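Local coordinates for AlgW protein (Pseudomonas aeruginosa, PDB 7CO3), which probably acts as an HtrA-type serine endopeptidase of family S1C, pairing a trypsin-like protease domain with a PDZ domain, at residues B[145-149]-B[271-277]; B[220-224]-B[249-253]; B[149-153]-B[209-213]. The protein carries 1 engineered substitution. All coordinates share one frame; numbering follows the deposited sequence.

Interaction 1 of 3, residues B[145-149]-B[271-277]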
loop_
_atom_site.group_PDB
_atom_site.type_symbol
_atom_site.label_atom_id
_atom_site.label_comp_id
_atom_site.label_asym_id
_atom_site.label_seq_id
_atom_site.Cartn_x
_atom_site.Cartn_y
_atom_site.Cartn_z
ATOM N N LEU B 145 8.799 -30.008 14.509
ATOM C CA LEU B 145 8.258 -29.018 15.426
ATOM C C LEU B 145 8.914 -29.182 16.795
ATOM O O LEU B 145 8.692 -30.195 17.473
ATOM C CB LEU B 145 6.742 -29.151 15.550
ATOM C CG LEU B 145 6.039 -28.020 16.310
ATOM C CD1 LEU B 145 6.255 -26.637 15.645
ATOM C CD2 LEU B 145 4.560 -28.310 16.429
ATOM N N VAL B 146 9.708 -28.187 17.208
ATOM C CA VAL B 146 10.305 -28.220 18.544
ATOM C C VAL B 146 9.231 -28.020 19.607
ATOM O O VAL B 146 9.084 -28.821 20.534
ATOM C CB VAL B 146 11.425 -27.169 18.653
ATOM C CG1 VAL B 146 12.037 -27.153 20.061
ATOM C CG2 VAL B 146 12.493 -27.428 17.578
ATOM N N GLY B 147 8.453 -26.962 19.476
ATOM C CA GLY B 147 7.322 -26.677 20.331
ATOM C C GLY B 147 6.690 -25.416 19.797
ATOM O O GLY B 147 7.216 -24.773 18.887
ATOM N N SER B 148 5.556 -25.064 20.378
ATOM C CA SER B 148 4.759 -23.970 19.873
ATOM C C SER B 148 4.190 -23.251 21.078
ATOM O O SER B 148 4.197 -23.789 22.187
ATOM C CB SER B 148 3.688 -24.491 18.891
ATOM O OG SER B 148 2.789 -25.356 19.536
ATOM N N ASP B 149 3.736 -22.015 20.866
ATOM C CA ASP B 149 3.258 -21.156 21.948
ATOM C C ASP B 149 2.057 -20.363 21.460
ATOM O O ASP B 149 2.167 -19.198 21.062
ATOM C CB ASP B 149 4.355 -20.235 22.489
ATOM C CG ASP B 149 3.857 -19.327 23.634
ATOM O OD1 ASP B 149 3.065 -19.785 24.478
ATOM O OD2 ASP B 149 4.248 -18.153 23.702
ATOM N N ILE B 271 11.217 -22.504 24.485
ATOM C CA ILE B 271 10.714 -23.653 23.743
ATOM C C ILE B 271 11.850 -24.611 23.452
ATOM O O ILE B 271 11.710 -25.831 23.593
ATOM C CB ILE B 271 10.002 -23.198 22.449
ATOM C CG1 ILE B 271 8.609 -22.657 22.782
ATOM C CG2 ILE B 271 9.890 -24.355 21.434
ATOM C CD1 ILE B 271 7.930 -21.880 21.616
ATOM N N ILE B 272 13.001 -24.071 23.059
ATOM C CA ILE B 272 14.147 -24.912 22.784
ATOM C C ILE B 272 14.547 -25.687 24.039
ATOM O O ILE B 272 15.002 -26.832 23.959
ATOM C CB ILE B 272 15.288 -24.047 22.210
ATOM C CG1 ILE B 272 14.831 -23.384 20.892
ATOM C CG2 ILE B 272 16.538 -24.870 21.954
ATOM C CD1 ILE B 272 15.952 -23.086 19.898
ATOM N N GLU B 273 14.292 -25.110 25.216
ATOM C CA GLU B 273 14.796 -25.682 26.457
ATOM C C GLU B 273 13.796 -26.639 27.076
ATOM O O GLU B 273 14.157 -27.754 27.472
ATOM C CB GLU B 273 15.133 -24.566 27.447
ATOM C CG GLU B 273 16.536 -24.006 27.303
ATOM C CD GLU B 273 17.526 -24.738 28.189
ATOM O OE1 GLU B 273 17.172 -25.038 29.351
ATOM O OE2 GLU B 273 18.651 -25.020 27.728
ATOM N N HIS B 274 12.539 -26.227 27.136
ATOM C CA HIS B 274 11.509 -26.906 27.894
ATOM C C HIS B 274 10.332 -27.355 27.032
ATOM O O HIS B 274 9.327 -27.825 27.572
ATOM C CB HIS B 274 11.091 -25.977 29.043
ATOM C CG HIS B 274 12.266 -25.340 29.736
ATOM N ND1 HIS B 274 12.580 -24.003 29.623
ATOM C CD2 HIS B 274 13.240 -25.882 30.507
ATOM C CE1 HIS B 274 13.675 -23.742 30.317
ATOM N NE2 HIS B 274 14.100 -24.869 30.858
ATOM N N GLY B 275 10.443 -27.238 25.702
ATOM C CA GLY B 275 9.398 -27.658 24.779
ATOM C C GLY B 275 8.182 -26.758 24.722
ATOM O O GLY B 275 7.326 -26.946 23.848
ATOM N N GLN B 276 8.070 -25.810 25.633
ATOM C CA GLN B 276 6.995 -24.837 25.676
ATOM C C GLN B 276 7.522 -23.700 26.528
ATOM O O GLN B 276 8.698 -23.677 26.899
ATOM C CB GLN B 276 5.707 -25.439 26.243
ATOM C CG GLN B 276 5.738 -25.616 27.761
ATOM C CD GLN B 276 4.629 -26.509 28.305
ATOM O OE1 GLN B 276 3.803 -26.081 29.116
ATOM N NE2 GLN B 276 4.611 -27.761 27.855
ATOM N N VAL B 277 6.655 -22.753 26.839
ATOM C CA VAL B 277 7.000 -21.688 27.760
ATOM C C VAL B 277 6.212 -21.927 29.031
ATOM O O VAL B 277 4.994 -22.153 28.989
ATOM C CB VAL B 277 6.735 -20.293 27.173
ATOM C CG1 VAL B 277 7.309 -19.220 28.091
ATOM C CG2 VAL B 277 7.359 -20.222 25.784
HETATM O O HOH W 1 4.301 -22.546 25.075
HETATM O O HOH W 2 4.421 -26.778 22.742
#
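A classic beta bulge, formed where Val146 and Gly147 both face Val156 of the neighbouring strand, leans on Ile271 and Gly275 at the C-terminal end of helix 261-274. The join is between a barrel strand of the trypsin-like domain and the helix that leads on to the PDZ domain. Ile271 does most of the apolar work, and its two branches divide the strand between them. With chi1 at -77°, Ile271 CG2 stands anti to the backbone N and reaches the bulge, 3.6 Å from Gly147 N, while the CG1 branch carries Ile271 CD1 up the strand to within 4.0 Å of Asp149 CB. Val146 comes in at a slant, its CG1 3.8 Å from Ile271 CG2. The helix stops at Gly275, whose N still bonds to Ile271 O but whose phi of 74° turns the chain away. Gly275 O then meets Gly147 CA at 3.5 Å in a CH...O contact, an approach made possible by the bare backbone of Gly147.

Two waters complete the polar seam. One accepts from Ser148 N and donates to Gly275 O; the other accepts from Val277 N at 2.9 Å and donates to both Ser148 O and Asp149 OD1. The second carboxylate oxygen, OD2, serves Thr152 OG1 and a salt bridge with Arg279. Direct contact is therefore mainly apolar, and water links Ser148 N and O to Gly275 O and Val277 N, so that apolar contacts, the CH...O approach and two bridging waters together join the segments.

Interaction 2 of 3, residues B[220-224]-B[249-253]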
loop_
_atom_site.group_PDB
_atom_site.type_symbol
_atom_site.label_atom_id
_atom_site.label_comp_id
_atom_site.label_asym_id
_atom_site.label_seq_id
_atom_site.Cartn_x
_atom_site.Cartn_y
_atom_site.Cartn_z
ATOM N N ALA B 220 4.789 -1.443 5.718
ATOM C CA ALA B 220 5.330 -2.327 4.680
ATOM C C ALA B 220 4.271 -3.358 4.296
ATOM O O ALA B 220 3.661 -3.976 5.165
ATOM C CB ALA B 220 6.602 -3.008 5.156
ATOM N N ALA B 221 4.012 -3.498 2.987
ATOM C CA ALA B 221 2.874 -4.306 2.533
ATOM C C ALA B 221 3.063 -5.724 3.048
ATOM O O ALA B 221 4.123 -6.332 2.863
ATOM C CB ALA B 221 2.739 -4.302 0.999
ATOM N N ILE B 222 2.049 -6.216 3.746
ATOM C CA ILE B 222 2.070 -7.530 4.354
ATOM C C ILE B 222 0.762 -8.200 4.029
ATOM O O ILE B 222 -0.301 -7.624 4.267
ATOM C CB ILE B 222 2.316 -7.455 5.875
ATOM C CG1 ILE B 222 3.776 -7.103 6.144
ATOM C CG2 ILE B 222 1.964 -8.783 6.539
ATOM C CD1 ILE B 222 3.977 -6.666 7.598
ATOM N N ASN B 223 0.846 -9.394 3.479
ATOM C CA ASN B 223 -0.265 -10.145 2.919
ATOM C C ASN B 223 -0.302 -11.565 3.446
ATOM O O ASN B 223 0.699 -12.042 3.981
ATOM C CB ASN B 223 -0.127 -10.187 1.393
ATOM C CG ASN B 223 -0.548 -8.865 0.760
ATOM O OD1 ASN B 223 -1.738 -8.566 0.731
ATOM N ND2 ASN B 223 0.412 -8.094 0.264
ATOM N N PRO B 224 -1.435 -12.275 3.306
ATOM C CA PRO B 224 -1.424 -13.731 3.562
ATOM C C PRO B 224 -0.261 -14.378 2.843
ATOM O O PRO B 224 0.023 -14.070 1.690
ATOM C CB PRO B 224 -2.776 -14.213 3.021
ATOM C CG PRO B 224 -3.703 -12.954 3.118
ATOM C CD PRO B 224 -2.756 -11.791 2.849
ATOM N N SER B 249 -10.228 -6.007 3.114
ATOM C CA SER B 249 -10.155 -6.493 1.732
ATOM C C SER B 249 -9.456 -7.835 1.551
ATOM O O SER B 249 -9.330 -8.285 0.410
ATOM C CB SER B 249 -9.434 -5.476 0.862
ATOM O OG SER B 249 -8.080 -5.368 1.272
ATOM N N GLY B 250 -8.965 -8.476 2.616
ATOM C CA GLY B 250 -8.247 -9.720 2.391
ATOM C C GLY B 250 -6.780 -9.551 2.054
ATOM O O GLY B 250 -6.060 -10.553 1.954
ATOM N N GLY B 251 -6.307 -8.322 1.902
ATOM C CA GLY B 251 -4.904 -8.095 1.660
ATOM C C GLY B 251 -4.464 -6.753 2.188
ATOM O O GLY B 251 -5.208 -6.056 2.873
ATOM N N SER B 252 -3.213 -6.409 1.893
ATOM C CA SER B 252 -2.586 -5.292 2.593
ATOM C C SER B 252 -3.343 -3.990 2.324
ATOM O O SER B 252 -3.687 -3.657 1.176
ATOM C CB SER B 252 -1.134 -5.145 2.172
ATOM O OG SER B 252 -0.539 -4.110 2.961
ATOM N N GLN B 253 -3.604 -3.260 3.406
ATOM C CA GLN B 253 -4.029 -1.864 3.358
ATOM C C GLN B 253 -3.076 -0.989 4.162
ATOM O O GLN B 253 -3.460 0.088 4.593
ATOM C CB GLN B 253 -5.491 -1.743 3.813
ATOM C CG GLN B 253 -6.402 -2.459 2.770
ATOM C CD GLN B 253 -7.899 -2.453 3.039
ATOM O OE1 GLN B 253 -8.344 -2.393 4.180
ATOM N NE2 GLN B 253 -8.684 -2.501 1.962
HETATM O O HOH W 3 -0.754 -4.960 5.605
#
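Gly250 begins the contact by offering its carbonyl O to the ring of Pro224, 3.6 Å from CG and equally near CD. The backbone turns here with positive phi, a conformation in which a residue without CB avoids crowding the carbonyl before it. Gly251 follows and lies opposite Asn223, the two segments running in roughly reversed directions. Because Gly251 carries no side chain, Asn223 OD1 can settle 3.3 Å from Gly251 CA, while Gly251 O is tied back to Ser247 OG.

Ser252 is the heart of the contact. Ser252 N donates to Asn223 OD1 at 2.9 Å, with an angle of 147° at the hydrogen, and the donor stands above the carbonyl plane, 41° out of it. The serine side chain points into the first segment: Ser252 CB sits 3.4 Å from Ile222 O, and Ser252 OG, placed anti to its backbone N (chi1 -175°), comes 3.4 Å from Ala221 CA. A water bridges Ser252 OG and Ile222 O, donating to the carbonyl, while Gly254 N supplies OG with another bond.

Gln253 turns away from 220-224 of its own chain and looks to the other subunits. Its O accepts from Asn223 ND2 of the third subunit, just as Asn223 ND2 of this chain donates to Gln253 O of the second. Asn223 thus spends its amide oxygen within the chain and its nitrogen between chains. The pairing joins two loops that probably correspond to loops L1 and L2 of HtrA proteases, the first leading into the motif that carries the nucleophilic serine in these enzymes, here replaced by an engineered alanine; the Asn223–Gln253 bond between subunits recurs around the HtrA-type trimer.

Interaction 3 of 3, residues B[149-153]-B[209-213]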
loop_
_atom_site.group_PDB
_atom_site.type_symbol
_atom_site.label_atom_id
_atom_site.label_comp_id
_atom_site.label_asym_id
_atom_site.label_seq_id
_atom_site.Cartn_x
_atom_site.Cartn_y
_atom_site.Cartn_z
ATOM N N ASP B 149 3.736 -22.015 20.866
ATOM C CA ASP B 149 3.258 -21.156 21.948
ATOM C C ASP B 149 2.057 -20.363 21.460
ATOM O O ASP B 149 2.167 -19.198 21.062
ATOM C CB ASP B 149 4.355 -20.235 22.489
ATOM C CG ASP B 149 3.857 -19.327 23.634
ATOM O OD1 ASP B 149 3.065 -19.785 24.478
ATOM O OD2 ASP B 149 4.248 -18.153 23.702
ATOM N N PRO B 150 0.880 -20.966 21.506
ATOM C CA PRO B 150 -0.319 -20.284 21.025
ATOM C C PRO B 150 -0.582 -18.942 21.670
ATOM O O PRO B 150 -1.259 -18.104 21.072
ATOM C CB PRO B 150 -1.429 -21.288 21.358
ATOM C CG PRO B 150 -0.738 -22.628 21.315
ATOM C CD PRO B 150 0.638 -22.382 21.836
ATOM N N GLU B 151 -0.121 -18.699 22.888
ATOM C CA GLU B 151 -0.555 -17.460 23.514
ATOM C C GLU B 151 0.291 -16.279 23.070
ATOM O O GLU B 151 -0.058 -15.145 23.381
ATOM C CB GLU B 151 -0.594 -17.614 25.027
ATOM C CG GLU B 151 -1.409 -18.848 25.458
ATOM C CD GLU B 151 -2.174 -18.651 26.760
ATOM O OE1 GLU B 151 -2.906 -17.644 26.885
ATOM O OE2 GLU B 151 -2.068 -19.525 27.650
ATOM N N THR B 152 1.390 -16.510 22.349
ATOM C CA THR B 152 2.047 -15.422 21.632
ATOM C C THR B 152 1.990 -15.593 20.124
ATOM O O THR B 152 2.615 -14.804 19.418
ATOM C CB THR B 152 3.509 -15.288 22.049
ATOM O OG1 THR B 152 4.192 -16.487 21.690
ATOM C CG2 THR B 152 3.658 -15.031 23.551
ATOM N N ASP B 153 1.318 -16.639 19.632
ATOM C CA ASP B 153 1.337 -17.030 18.212
ATOM C C ASP B 153 2.754 -17.277 17.702
ATOM O O ASP B 153 3.134 -16.803 16.622
ATOM C CB ASP B 153 0.622 -15.986 17.339
ATOM C CG ASP B 153 0.206 -16.537 15.959
ATOM O OD1 ASP B 153 0.320 -17.769 15.727
ATOM O OD2 ASP B 153 -0.212 -15.728 15.094
ATOM N N LEU B 209 -5.730 -10.137 19.393
ATOM C CA LEU B 209 -5.280 -11.282 18.606
ATOM C C LEU B 209 -4.667 -12.379 19.458
ATOM O O LEU B 209 -4.988 -13.555 19.271
ATOM C CB LEU B 209 -4.260 -10.826 17.563
ATOM C CG LEU B 209 -4.830 -9.767 16.615
ATOM C CD1 LEU B 209 -3.789 -9.282 15.635
ATOM C CD2 LEU B 209 -6.019 -10.350 15.881
ATOM N N ASN B 210 -3.777 -12.019 20.383
ATOM C CA ASN B 210 -3.086 -12.994 21.216
ATOM C C ASN B 210 -3.190 -12.568 22.674
ATOM O O ASN B 210 -3.474 -11.404 22.982
ATOM C CB ASN B 210 -1.614 -13.140 20.817
ATOM C CG ASN B 210 -1.443 -13.634 19.403
ATOM O OD1 ASN B 210 -2.162 -14.525 18.954
ATOM N ND2 ASN B 210 -0.489 -13.060 18.692
ATOM N N THR B 211 -2.964 -13.523 23.577
ATOM C CA THR B 211 -3.012 -13.198 25.003
ATOM C C THR B 211 -1.901 -12.221 25.385
ATOM O O THR B 211 -2.145 -11.233 26.082
ATOM C CB THR B 211 -2.932 -14.473 25.848
ATOM O OG1 THR B 211 -4.126 -15.237 25.654
ATOM C CG2 THR B 211 -2.832 -14.119 27.325
ATOM N N TYR B 212 -0.682 -12.465 24.914
ATOM C CA TYR B 212 0.463 -11.602 25.194
ATOM C C TYR B 212 0.855 -10.839 23.925
ATOM O O TYR B 212 1.528 -11.387 23.052
ATOM C CB TYR B 212 1.623 -12.424 25.731
ATOM C CG TYR B 212 1.226 -13.288 26.936
ATOM C CD1 TYR B 212 1.093 -12.722 28.202
ATOM C CD2 TYR B 212 1.008 -14.658 26.806
ATOM C CE1 TYR B 212 0.740 -13.496 29.313
ATOM C CE2 TYR B 212 0.659 -15.449 27.913
ATOM C CZ TYR B 212 0.530 -14.854 29.160
ATOM O OH TYR B 212 0.179 -15.606 30.257
ATOM N N GLU B 213 0.449 -9.569 23.843
ATOM C CA GLU B 213 0.622 -8.739 22.657
ATOM C C GLU B 213 1.557 -7.582 22.957
ATOM O O GLU B 213 1.437 -6.932 24.001
ATOM C CB GLU B 213 -0.711 -8.158 22.194
ATOM C CG GLU B 213 -1.719 -9.183 21.837
ATOM C CD GLU B 213 -2.964 -8.566 21.229
ATOM O OE1 GLU B 213 -3.295 -7.420 21.584
ATOM O OE2 GLU B 213 -3.602 -9.226 20.381
HETATM O O HOH W 4 2.099 -11.923 20.252
#
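The side chain of Glu151 lies alongside that of Thr211, both pointing the same way, and the two are joined by a hydrogen bond of 3.0 Å from Thr211 OG1 to Glu151 OE1. OE1 receives it on its anti lone pair, away from the other oxygen, and shares its charge with Arg374 in a salt bridge. A bend at chi2 (-146°) helps bring the carboxylate beside the threonine. Nearer the backbone, Tyr212 N donates to Glu151 O at 3.1 Å, almost straight at 171° and approaching nearly along the C=O axis.

The Tyr212 ring packs on the aliphatic parts of both residues. Thr211 CG2 sits over the centre of the Tyr212 ring, 3.7 Å above its plane, while Glu151 CB touches the ring carbons CD2 and CE2. Thr152 CG2 slants across to Tyr212 CB at 4.0 Å. Further along, Asn210 CB lies 3.6 Å from Glu151 O. A water donates to both Thr152 O and Tyr212 O, adding a second, indirect link between the backbones. The turn of 209-213 is itself braced by Glu213 OE2, which accepts from Asn210 N at 2.8 Å.

Outside the pair, Thr211 and Tyr212 touch Met342 on helix 338-346 of the PDZ region, whereas Asp153, which bonds through OD1 to His123 N, stands where S1C proteases probably place their triad aspartate. The chemistry is that of an anion shared by Thr211 OG1 and Arg374, with a direct backbone bond and a water link beside it. Segment 209-213 probably corresponds to the sensor loop L3 of HtrA proteases, which in relatives such as DegS relays signals from the PDZ domain, and these bonds would couple that loop to the turn bearing Asp153.

Along the chain, residues 145-149 come first and run straight into 149-153, so interactions 1 and 3 start from the same strand end and share Asp149. Interaction 3 closes first, at 209-213, joining a loop of the first barrel to a loop of the second sheet, beside the PDZ helix 338-346. Interaction 2 then opens at 220-224 and closes at 249-253, in series with interaction 3. Interaction 1 closes last, at 271-277; its loop encloses interaction 2 and shares its start with interaction 3. The centres of interactions 1 and 3 lie about 14 Å apart, whereas interactions 1 and 2 have centres about 29 Å apart, the latter at the subunit interface.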